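Local coordinates for C2 domain protein (Scophthalmus maximus, PDB 3W56), which binds calcium ions through its C2 domain and probably uses them to dock on phospholipid membranes, at residues Val46-Gly51 with Glu71-Phe76; Glu87-Asp92 with Asp96-Val101; Glu112-Leu117 with Thr122-Tyr127. All coordinates share one frame; numbering follows the deposited sequence.

Contact 1. Residues Val46-Gly51 with Glu71-Phe76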
loop_
_atom_site.group_PDB
_atom_site.type_symbol
_atom_site.label_atom_id
_atom_site.label_comp_id
_atom_site.label_asym_id
_atom_site.label_seq_id
_atom_site.Cartn_x
_atom_site.Cartn_y
_atom_site.Cartn_z
ATOM N N VAL A 46 2.031 -4.369 3.484
ATOM C CA VAL A 46 1.676 -2.972 3.196
ATOM C C VAL A 46 0.759 -2.349 4.230
ATOM O O VAL A 46 -0.265 -2.934 4.629
ATOM C CB VAL A 46 1.011 -2.873 1.791
ATOM C CG1 VAL A 46 0.826 -1.438 1.377
ATOM C CG2 VAL A 46 1.876 -3.646 0.776
ATOM N N LYS A 47 1.126 -1.147 4.673
ATOM C CA LYS A 47 0.289 -0.401 5.617
ATOM C C LYS A 47 -0.419 0.660 4.842
ATOM O O LYS A 47 0.181 1.309 3.942
ATOM C CB LYS A 47 1.125 0.263 6.705
ATOM C CG LYS A 47 1.829 -0.662 7.694
ATOM C CD LYS A 47 2.145 0.184 8.993
ATOM C CE LYS A 47 3.243 -0.484 9.779
ATOM N NZ LYS A 47 3.727 0.417 10.905
ATOM N N VAL A 48 -1.679 0.884 5.166
ATOM C CA VAL A 48 -2.597 1.727 4.398
ATOM C C VAL A 48 -3.281 2.710 5.311
ATOM O O VAL A 48 -4.000 2.322 6.293
ATOM C CB VAL A 48 -3.723 0.921 3.707
ATOM C CG1 VAL A 48 -4.583 1.771 2.837
ATOM C CG2 VAL A 48 -3.088 -0.195 2.869
ATOM N N PHE A 49 -3.062 3.971 4.977
ATOM C CA PHE A 49 -3.724 5.082 5.670
ATOM C C PHE A 49 -4.493 5.921 4.670
ATOM O O PHE A 49 -4.055 6.150 3.529
ATOM C CB PHE A 49 -2.689 5.989 6.357
ATOM C CG PHE A 49 -1.745 5.249 7.268
ATOM C CD1 PHE A 49 -1.985 5.171 8.634
ATOM C CD2 PHE A 49 -0.636 4.600 6.738
ATOM C CE1 PHE A 49 -1.087 4.471 9.466
ATOM C CE2 PHE A 49 0.283 3.920 7.535
ATOM C CZ PHE A 49 0.041 3.841 8.926
ATOM N N CYS A 50 -5.653 6.387 5.091
ATOM C CA CYS A 50 -6.339 7.391 4.312
ATOM C C CYS A 50 -6.488 8.614 5.189
ATOM O O CYS A 50 -7.292 8.590 6.151
ATOM C CB CYS A 50 -7.734 6.914 3.901
ATOM S SG CYS A 50 -8.479 8.130 2.807
ATOM N N GLY A 51 -5.762 9.678 4.856
ATOM C CA GLY A 51 -5.668 10.805 5.777
ATOM C C GLY A 51 -5.193 10.314 7.141
ATOM O O GLY A 51 -4.113 9.735 7.272
ATOM N N GLU A 71 -5.609 -8.714 -0.414
ATOM C CA GLU A 71 -6.262 -7.687 0.395
ATOM C C GLU A 71 -6.680 -6.461 -0.365
ATOM O O GLU A 71 -5.959 -5.935 -1.247
ATOM C CB GLU A 71 -5.544 -7.351 1.682
ATOM C CG GLU A 71 -5.360 -8.457 2.641
ATOM C CD GLU A 71 -4.123 -9.292 2.451
ATOM O OE1 GLU A 71 -3.458 -9.332 1.356
ATOM O OE2 GLU A 71 -3.777 -9.933 3.447
ATOM N N GLU A 72 -7.887 -6.020 -0.091
ATOM C CA GLU A 72 -8.394 -4.765 -0.534
ATOM C C GLU A 72 -8.799 -3.995 0.733
ATOM O O GLU A 72 -9.094 -4.616 1.799
ATOM C CB GLU A 72 -9.515 -4.938 -1.521
ATOM C CG GLU A 72 -9.181 -6.018 -2.575
ATOM C CD GLU A 72 -10.152 -6.031 -3.710
ATOM O OE1 GLU A 72 -9.721 -6.653 -4.725
ATOM O OE2 GLU A 72 -11.273 -5.439 -3.578
ATOM N N PHE A 73 -8.788 -2.673 0.628
ATOM C CA PHE A 73 -9.050 -1.804 1.766
ATOM C C PHE A 73 -10.083 -0.810 1.337
ATOM O O PHE A 73 -9.978 -0.161 0.274
ATOM C CB PHE A 73 -7.746 -1.094 2.227
ATOM C CG PHE A 73 -6.656 -2.050 2.660
ATOM C CD1 PHE A 73 -6.577 -2.450 4.011
ATOM C CD2 PHE A 73 -5.747 -2.610 1.723
ATOM C CE1 PHE A 73 -5.631 -3.313 4.447
ATOM C CE2 PHE A 73 -4.759 -3.486 2.177
ATOM C CZ PHE A 73 -4.708 -3.880 3.535
ATOM N N SER A 74 -11.120 -0.640 2.165
ATOM C CA SER A 74 -12.082 0.353 1.799
ATOM C C SER A 74 -12.243 1.285 3.013
ATOM O O SER A 74 -12.090 0.888 4.206
ATOM C CB SER A 74 -13.424 -0.274 1.308
ATOM O OG SER A 74 -13.498 -0.476 -0.141
ATOM N N HIS A 75 -12.464 2.540 2.672
ATOM C CA HIS A 75 -12.760 3.578 3.689
ATOM C C HIS A 75 -14.003 4.315 3.217
ATOM O O HIS A 75 -14.112 4.878 2.100
ATOM C CB HIS A 75 -11.581 4.528 3.882
ATOM C CG HIS A 75 -11.780 5.511 5.014
ATOM N ND1 HIS A 75 -12.386 5.166 6.213
ATOM C CD2 HIS A 75 -11.425 6.813 5.137
ATOM C CE1 HIS A 75 -12.409 6.221 7.015
ATOM N NE2 HIS A 75 -11.805 7.226 6.399
ATOM N N PHE A 76 -15.016 4.360 4.108
ATOM C CA PHE A 76 -16.290 4.910 3.585
ATOM C C PHE A 76 -16.537 6.379 3.970
ATOM O O PHE A 76 -17.607 6.899 3.663
ATOM C CB PHE A 76 -17.463 4.016 3.976
ATOM C CG PHE A 76 -17.413 2.683 3.321
ATOM C CD1 PHE A 76 -18.002 2.490 2.090
ATOM C CD2 PHE A 76 -16.729 1.632 3.947
ATOM C CE1 PHE A 76 -17.928 1.260 1.473
ATOM C CE2 PHE A 76 -16.628 0.387 3.346
ATOM C CZ PHE A 76 -17.250 0.205 2.098
#
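The CG2 methyl of V48 packs on the F73 ring in the interior, where the two sheets of the C2 beta-sandwich pack together. V48 CG2 sits over one face of the F73 ring, 3.8 Å from its centroid and 14° off the ring normal. This is a CH-pi contact, displaced slightly toward the CD2-CE2 side of the ring. The first torsion of V48 (-175°) sets CG1 anti to the backbone N and leaves CG2 to do the touching. This is the tight part, and both residues are buried. The second pair lies two residues further along each strand and is looser. C50 CB approaches H75 CD2 at 3.9 Å, and C50 SG lies at the edge of the imidazole, 5.1 Å from the ring centroid. C50 is buried but H75 is only partly so, and this is the side of the contact nearer to solvent. The backbones do not pair here; CA atoms of V48 and F73 are 7.8 Å apart. The contact is side-chain packing between sheets, away from the calcium sites. L26 of strand 22-32 also packs on V48, and T58 touches F73. Strand 53-57 borders the C50 end: L55 touches both C50 and H75, and A53 touches H75.

Contact 2. Residues Glu87-Asp92 with Asp96-Val101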
loop_
_atom_site.group_PDB
_atom_site.type_symbol
_atom_site.label_atom_id
_atom_site.label_comp_id
_atom_site.label_asym_id
_atom_site.label_seq_id
_atom_site.Cartn_x
_atom_site.Cartn_y
_atom_site.Cartn_z
ATOM N N GLU A 87 2.647 2.367 3.111
ATOM C CA GLU A 87 3.977 2.021 3.516
ATOM C C GLU A 87 4.199 0.544 3.240
ATOM O O GLU A 87 3.357 -0.298 3.624
ATOM C CB GLU A 87 4.198 2.347 4.988
ATOM C CG GLU A 87 3.841 3.756 5.362
ATOM C CD GLU A 87 3.885 3.964 6.852
ATOM O OE1 GLU A 87 4.247 2.995 7.563
ATOM O OE2 GLU A 87 3.515 5.076 7.302
ATOM N N VAL A 88 5.349 0.246 2.659
ATOM C CA VAL A 88 5.783 -1.132 2.457
ATOM C C VAL A 88 6.813 -1.474 3.541
ATOM O O VAL A 88 7.834 -0.783 3.688
ATOM C CB VAL A 88 6.347 -1.343 1.062
ATOM C CG1 VAL A 88 6.920 -2.746 0.948
ATOM C CG2 VAL A 88 5.237 -1.071 0.004
ATOM N N HIS A 89 6.548 -2.531 4.288
ATOM C CA HIS A 89 7.476 -2.975 5.356
ATOM C C HIS A 89 7.949 -4.383 5.170
ATOM O O HIS A 89 7.317 -5.210 4.509
ATOM C CB HIS A 89 6.824 -2.919 6.725
ATOM C CG HIS A 89 6.426 -1.555 7.142
ATOM N ND1 HIS A 89 7.120 -0.831 8.104
ATOM C CD2 HIS A 89 5.396 -0.773 6.753
ATOM C CE1 HIS A 89 6.529 0.339 8.271
ATOM N NE2 HIS A 89 5.471 0.396 7.469
ATOM N N ASP A 90 9.080 -4.661 5.783
ATOM C CA ASP A 90 9.672 -5.985 5.775
ATOM C C ASP A 90 9.570 -6.493 7.177
ATOM O O ASP A 90 10.113 -5.873 8.101
ATOM C CB ASP A 90 11.102 -5.821 5.326
ATOM C CG ASP A 90 11.844 -7.134 5.199
ATOM O OD1 ASP A 90 11.275 -8.223 5.554
ATOM O OD2 ASP A 90 13.009 -7.062 4.726
ATOM N N GLU A 91 8.808 -7.565 7.381
ATOM C CA GLU A 91 8.559 -7.996 8.764
ATOM C C GLU A 91 9.728 -8.786 9.314
ATOM O O GLU A 91 10.283 -9.662 8.656
ATOM C CB GLU A 91 7.293 -8.852 8.856
ATOM C CG GLU A 91 7.078 -9.431 10.253
ATOM C CD GLU A 91 6.032 -10.513 10.275
ATOM O OE1 GLU A 91 4.931 -10.258 10.836
ATOM O OE2 GLU A 91 6.307 -11.624 9.725
ATOM N N ASP A 92 10.086 -8.492 10.563
ATOM C CA ASP A 92 11.068 -9.313 11.226
ATOM C C ASP A 92 10.669 -9.490 12.675
ATOM O O ASP A 92 9.750 -8.842 13.133
ATOM C CB ASP A 92 12.461 -8.722 11.097
ATOM C CG ASP A 92 13.533 -9.777 11.192
ATOM O OD1 ASP A 92 13.171 -10.958 11.457
ATOM O OD2 ASP A 92 14.722 -9.421 11.005
ATOM N N ASP A 96 10.243 -4.231 12.500
ATOM C CA ASP A 96 9.967 -4.256 11.051
ATOM C C ASP A 96 10.746 -3.122 10.360
ATOM O O ASP A 96 10.992 -2.057 10.965
ATOM C CB ASP A 96 8.473 -4.189 10.785
ATOM C CG ASP A 96 7.742 -5.404 11.317
ATOM O OD1 ASP A 96 8.425 -6.418 11.590
ATOM O OD2 ASP A 96 6.501 -5.386 11.429
ATOM N N ASP A 97 11.101 -3.354 9.096
ATOM C CA ASP A 97 11.951 -2.398 8.378
ATOM C C ASP A 97 11.096 -1.670 7.347
ATOM O O ASP A 97 10.390 -2.297 6.537
ATOM C CB ASP A 97 13.126 -3.121 7.729
ATOM C CG ASP A 97 14.076 -2.178 7.018
ATOM O OD1 ASP A 97 14.083 -0.947 7.315
ATOM O OD2 ASP A 97 14.823 -2.682 6.153
ATOM N N LEU A 98 11.050 -0.352 7.446
ATOM C CA LEU A 98 10.274 0.429 6.472
ATOM C C LEU A 98 10.991 0.405 5.122
ATOM O O LEU A 98 12.169 0.782 5.027
ATOM C CB LEU A 98 10.042 1.855 6.990
ATOM C CG LEU A 98 9.532 2.904 5.998
ATOM C CD1 LEU A 98 8.143 2.471 5.485
ATOM C CD2 LEU A 98 9.489 4.270 6.641
ATOM N N LEU A 99 10.304 -0.039 4.061
ATOM C CA LEU A 99 10.991 -0.183 2.772
ATOM C C LEU A 99 10.725 1.000 1.862
ATOM O O LEU A 99 11.546 1.356 0.994
ATOM C CB LEU A 99 10.544 -1.484 2.095
ATOM C CG LEU A 99 10.954 -2.729 2.880
ATOM C CD1 LEU A 99 10.638 -4.017 2.070
ATOM C CD2 LEU A 99 12.435 -2.651 3.268
ATOM N N GLY A 100 9.592 1.665 2.078
ATOM C CA GLY A 100 9.307 2.837 1.269
ATOM C C GLY A 100 7.985 3.404 1.649
ATOM O O GLY A 100 7.139 2.698 2.238
ATOM N N VAL A 101 7.822 4.692 1.409
ATOM C CA VAL A 101 6.531 5.347 1.692
ATOM C C VAL A 101 6.012 6.090 0.456
ATOM O O VAL A 101 6.785 6.756 -0.263
ATOM C CB VAL A 101 6.644 6.311 2.880
ATOM C CG1 VAL A 101 5.431 7.260 2.978
ATOM C CG2 VAL A 101 6.760 5.524 4.145
HETATM O O HOH W 1 8.789 -0.644 10.281
#
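E87-D90 and D97-V101 run antiparallel at 150°, paired from E87 with V101 to D90 with D97, with a one-residue register shift beside V88. The shift is a classic beta bulge: L99 and G100 both face V88. V88 O takes a 2.6 Å bond from L99 N and a weak one from G100 N. On the H89 face, L98 CD1 lies over the imidazole, 4.1 Å from the ring centroid, in a CH-pi contact. The ring is held at its edge. H89 NE2 donates in the ring plane to the anti lone pair of E87 OE1 at 2.9 Å, and a water bonded to ND1 reaches D96 O weakly. E87 OE2 forms a salt bridge with R85. This hairpin carries one calcium-binding loop of the C2 domain, with D90, E91, D92 and D97 seen as calcium ligands in a structure of this protein; no calcium is bound to this chain in the model. The D96 carboxylate reaches across to the start of the loop. Its OD1 accepts from D92 N at 2.8 Å, 31° out of the carboxylate plane, while OD2 bonds Y45 OH. D90 OD1 accepts from D43 N. L99 CD1 packs against D90 CB at 3.8 Å.

Contact 3. Residues Glu112-Leu117 with Thr122-Tyr127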
loop_
_atom_site.group_PDB
_atom_site.type_symbol
_atom_site.label_atom_id
_atom_site.label_comp_id
_atom_site.label_asym_id
_atom_site.label_seq_id
_atom_site.Cartn_x
_atom_site.Cartn_y
_atom_site.Cartn_z
ATOM N N GLU A 112 -4.446 3.968 -11.650
ATOM C CA GLU A 112 -3.356 3.035 -11.444
ATOM C C GLU A 112 -2.120 3.841 -11.152
ATOM O O GLU A 112 -1.797 4.851 -11.848
ATOM C CB GLU A 112 -3.110 2.168 -12.673
ATOM C CG GLU A 112 -4.321 1.412 -13.153
ATOM C CD GLU A 112 -4.097 0.852 -14.555
ATOM O OE1 GLU A 112 -3.039 0.199 -14.750
ATOM O OE2 GLU A 112 -4.940 1.095 -15.449
ATOM N N HIS A 113 -1.388 3.409 -10.143
ATOM C CA HIS A 113 -0.182 4.114 -9.723
ATOM C C HIS A 113 0.996 3.244 -9.372
ATOM O O HIS A 113 0.879 2.047 -9.110
ATOM C CB HIS A 113 -0.478 5.042 -8.505
ATOM C CG HIS A 113 -1.353 6.216 -8.837
ATOM N ND1 HIS A 113 -0.910 7.247 -9.654
ATOM C CD2 HIS A 113 -2.626 6.534 -8.482
ATOM C CE1 HIS A 113 -1.887 8.129 -9.797
ATOM N NE2 HIS A 113 -2.937 7.720 -9.092
ATOM N N ASP A 114 2.183 3.864 -9.418
ATOM C CA ASP A 114 3.412 3.241 -8.982
ATOM C C ASP A 114 3.979 3.979 -7.798
ATOM O O ASP A 114 3.942 5.242 -7.723
ATOM C CB ASP A 114 4.475 3.319 -10.094
ATOM C CG ASP A 114 3.967 2.752 -11.408
ATOM O OD1 ASP A 114 4.269 3.343 -12.453
ATOM O OD2 ASP A 114 3.267 1.711 -11.430
ATOM N N CYS A 115 4.526 3.209 -6.871
ATOM C CA CYS A 115 5.192 3.781 -5.722
ATOM C C CYS A 115 6.644 3.242 -5.615
ATOM O O CYS A 115 6.903 2.036 -5.426
ATOM C CB CYS A 115 4.344 3.477 -4.492
ATOM S SG CYS A 115 5.266 3.793 -3.061
ATOM N N TYR A 116 7.657 4.115 -5.754
ATOM C CA TYR A 116 8.989 3.604 -5.728
ATOM C C TYR A 116 9.531 3.485 -4.322
ATOM O O TYR A 116 9.422 4.415 -3.503
ATOM C CB TYR A 116 9.877 4.562 -6.586
ATOM C CG TYR A 116 9.249 4.786 -7.951
ATOM C CD1 TYR A 116 9.371 3.817 -8.957
ATOM C CD2 TYR A 116 8.453 5.923 -8.236
ATOM C CE1 TYR A 116 8.722 3.947 -10.182
ATOM C CE2 TYR A 116 7.784 6.066 -9.496
ATOM C CZ TYR A 116 7.957 5.068 -10.445
ATOM O OH TYR A 116 7.403 5.089 -11.676
ATOM N N LEU A 117 10.089 2.336 -4.044
ATOM C CA LEU A 117 10.568 2.071 -2.697
ATOM C C LEU A 117 12.038 2.493 -2.667
ATOM O O LEU A 117 12.795 2.178 -3.595
ATOM C CB LEU A 117 10.352 0.596 -2.365
ATOM C CG LEU A 117 8.877 0.170 -2.558
ATOM C CD1 LEU A 117 8.719 -1.348 -2.323
ATOM C CD2 LEU A 117 7.871 1.043 -1.651
ATOM N N THR A 122 9.263 -1.608 -6.679
ATOM C CA THR A 122 8.125 -0.745 -6.978
ATOM C C THR A 122 6.851 -1.410 -6.483
ATOM O O THR A 122 6.593 -2.572 -6.794
ATOM C CB THR A 122 7.983 -0.499 -8.500
ATOM O OG1 THR A 122 9.244 0.015 -8.975
ATOM C CG2 THR A 122 6.873 0.541 -8.807
ATOM N N LEU A 123 6.063 -0.623 -5.772
ATOM C CA LEU A 123 4.732 -1.102 -5.349
ATOM C C LEU A 123 3.776 -0.517 -6.400
ATOM O O LEU A 123 3.755 0.725 -6.659
ATOM C CB LEU A 123 4.380 -0.447 -4.011
ATOM C CG LEU A 123 2.921 -0.644 -3.546
ATOM C CD1 LEU A 123 2.500 -2.119 -3.154
ATOM C CD2 LEU A 123 2.649 0.304 -2.303
ATOM N N HIS A 124 2.928 -1.364 -6.988
ATOM C CA HIS A 124 1.898 -0.923 -7.913
ATOM C C HIS A 124 0.563 -1.120 -7.237
ATOM O O HIS A 124 0.427 -2.035 -6.440
ATOM C CB HIS A 124 1.910 -1.792 -9.188
ATOM C CG HIS A 124 3.242 -1.865 -9.869
ATOM N ND1 HIS A 124 3.714 -0.825 -10.629
ATOM C CD2 HIS A 124 4.191 -2.835 -9.911
ATOM C CE1 HIS A 124 4.916 -1.129 -11.099
ATOM N NE2 HIS A 124 5.230 -2.343 -10.692
ATOM N N TYR A 125 -0.352 -0.224 -7.485
ATOM C CA TYR A 125 -1.656 -0.311 -6.801
ATOM C C TYR A 125 -2.671 0.438 -7.611
ATOM O O TYR A 125 -2.369 1.237 -8.522
ATOM C CB TYR A 125 -1.538 0.264 -5.392
ATOM C CG TYR A 125 -1.190 1.745 -5.344
ATOM C CD1 TYR A 125 -2.227 2.708 -5.176
ATOM C CD2 TYR A 125 0.130 2.192 -5.435
ATOM C CE1 TYR A 125 -1.949 4.047 -5.066
ATOM C CE2 TYR A 125 0.433 3.586 -5.339
ATOM C CZ TYR A 125 -0.633 4.505 -5.159
ATOM O OH TYR A 125 -0.401 5.876 -5.034
ATOM N N MET A 126 -3.928 0.207 -7.277
ATOM C CA MET A 126 -5.012 0.871 -7.924
ATOM C C MET A 126 -5.861 1.426 -6.802
ATOM O O MET A 126 -5.892 0.885 -5.689
ATOM C CB MET A 126 -5.863 -0.074 -8.780
ATOM C CG MET A 126 -5.118 -0.418 -10.019
ATOM S SD MET A 126 -6.177 -1.353 -11.110
ATOM C CE MET A 126 -7.492 -0.170 -11.465
ATOM N N TYR A 127 -6.535 2.508 -7.119
ATOM C CA TYR A 127 -7.639 2.880 -6.206
ATOM C C TYR A 127 -8.772 3.447 -6.965
ATOM O O TYR A 127 -8.632 3.984 -8.063
ATOM C CB TYR A 127 -7.154 3.841 -5.090
ATOM C CG TYR A 127 -7.008 5.262 -5.558
ATOM C CD1 TYR A 127 -8.095 6.152 -5.525
ATOM C CD2 TYR A 127 -5.788 5.727 -6.048
ATOM C CE1 TYR A 127 -7.928 7.493 -5.974
ATOM C CE2 TYR A 127 -5.617 7.023 -6.477
ATOM C CZ TYR A 127 -6.699 7.897 -6.441
ATOM O OH TYR A 127 -6.469 9.185 -6.905
HETATM O O HOH W 2 -4.726 9.725 -8.683
HETATM O O HOH W 3 2.351 6.467 -5.532
#
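H113 and Y125 form a hydrogen-bonded pair in the antiparallel beta hairpin of strands 109-116 and 122-130, an edge of one C2 sandwich sheet. H113 N bonds Y125 O at 2.9 Å, and Y125 N returns the bond to H113 O. The H113 side chain forms an aromatic cluster with Y125 and Y127. Its CB lies over one face of the Y125 ring, 3.4 Å from CZ. CG follows at 3.9 Å from Y125 OH, the two rings being oblique. CD2 meets the rim of Y127 at CE2, 3.6 Å away, with the ring planes only 15° apart. At the tip, NE2 shares a water with Y127 OH, which also bonds K107 N. Y125 carries CG between its backbone N and carbonyl carbon (chi1 63°), which turns one ring face to H113 CB. Its hydroxyl bonds R104 NE and a second water, which donates to D114 O. With an alanine at Y125, H113 CB would probably lose the face it rests on and R104 its phenol partner. C115 CB packs on L123 CB, and C115 SG forms the disulfide with C102. On the other face, H124 ND1 donates to D114 OD2 at 2.7 Å, in the imidazole plane but from above the carboxylate plane.

The contacts follow one another along the chain, with centres 14 to 16 Å apart. Contact 1 bridges the two four-stranded sheets of the sandwich. Contact 2 pairs two strands of one sheet, and contact 3 pairs two of the other. Contacts 1 and 2 share a sheet, where strands 44-50 and 83-90 are neighbours; K47 N probably bonds E87 O there. Contacts 1 and 3 both reach the other sheet, through strands 73-78 and 122-130. Across the interior, L123 meets V46 CG2 with CD1 and V88 CG2 with CD2. L117 also packs on G100, near the bulge. The calcium loop of contact 2 thus extends from the end of one sheet, with the second sheet packed against it through L123.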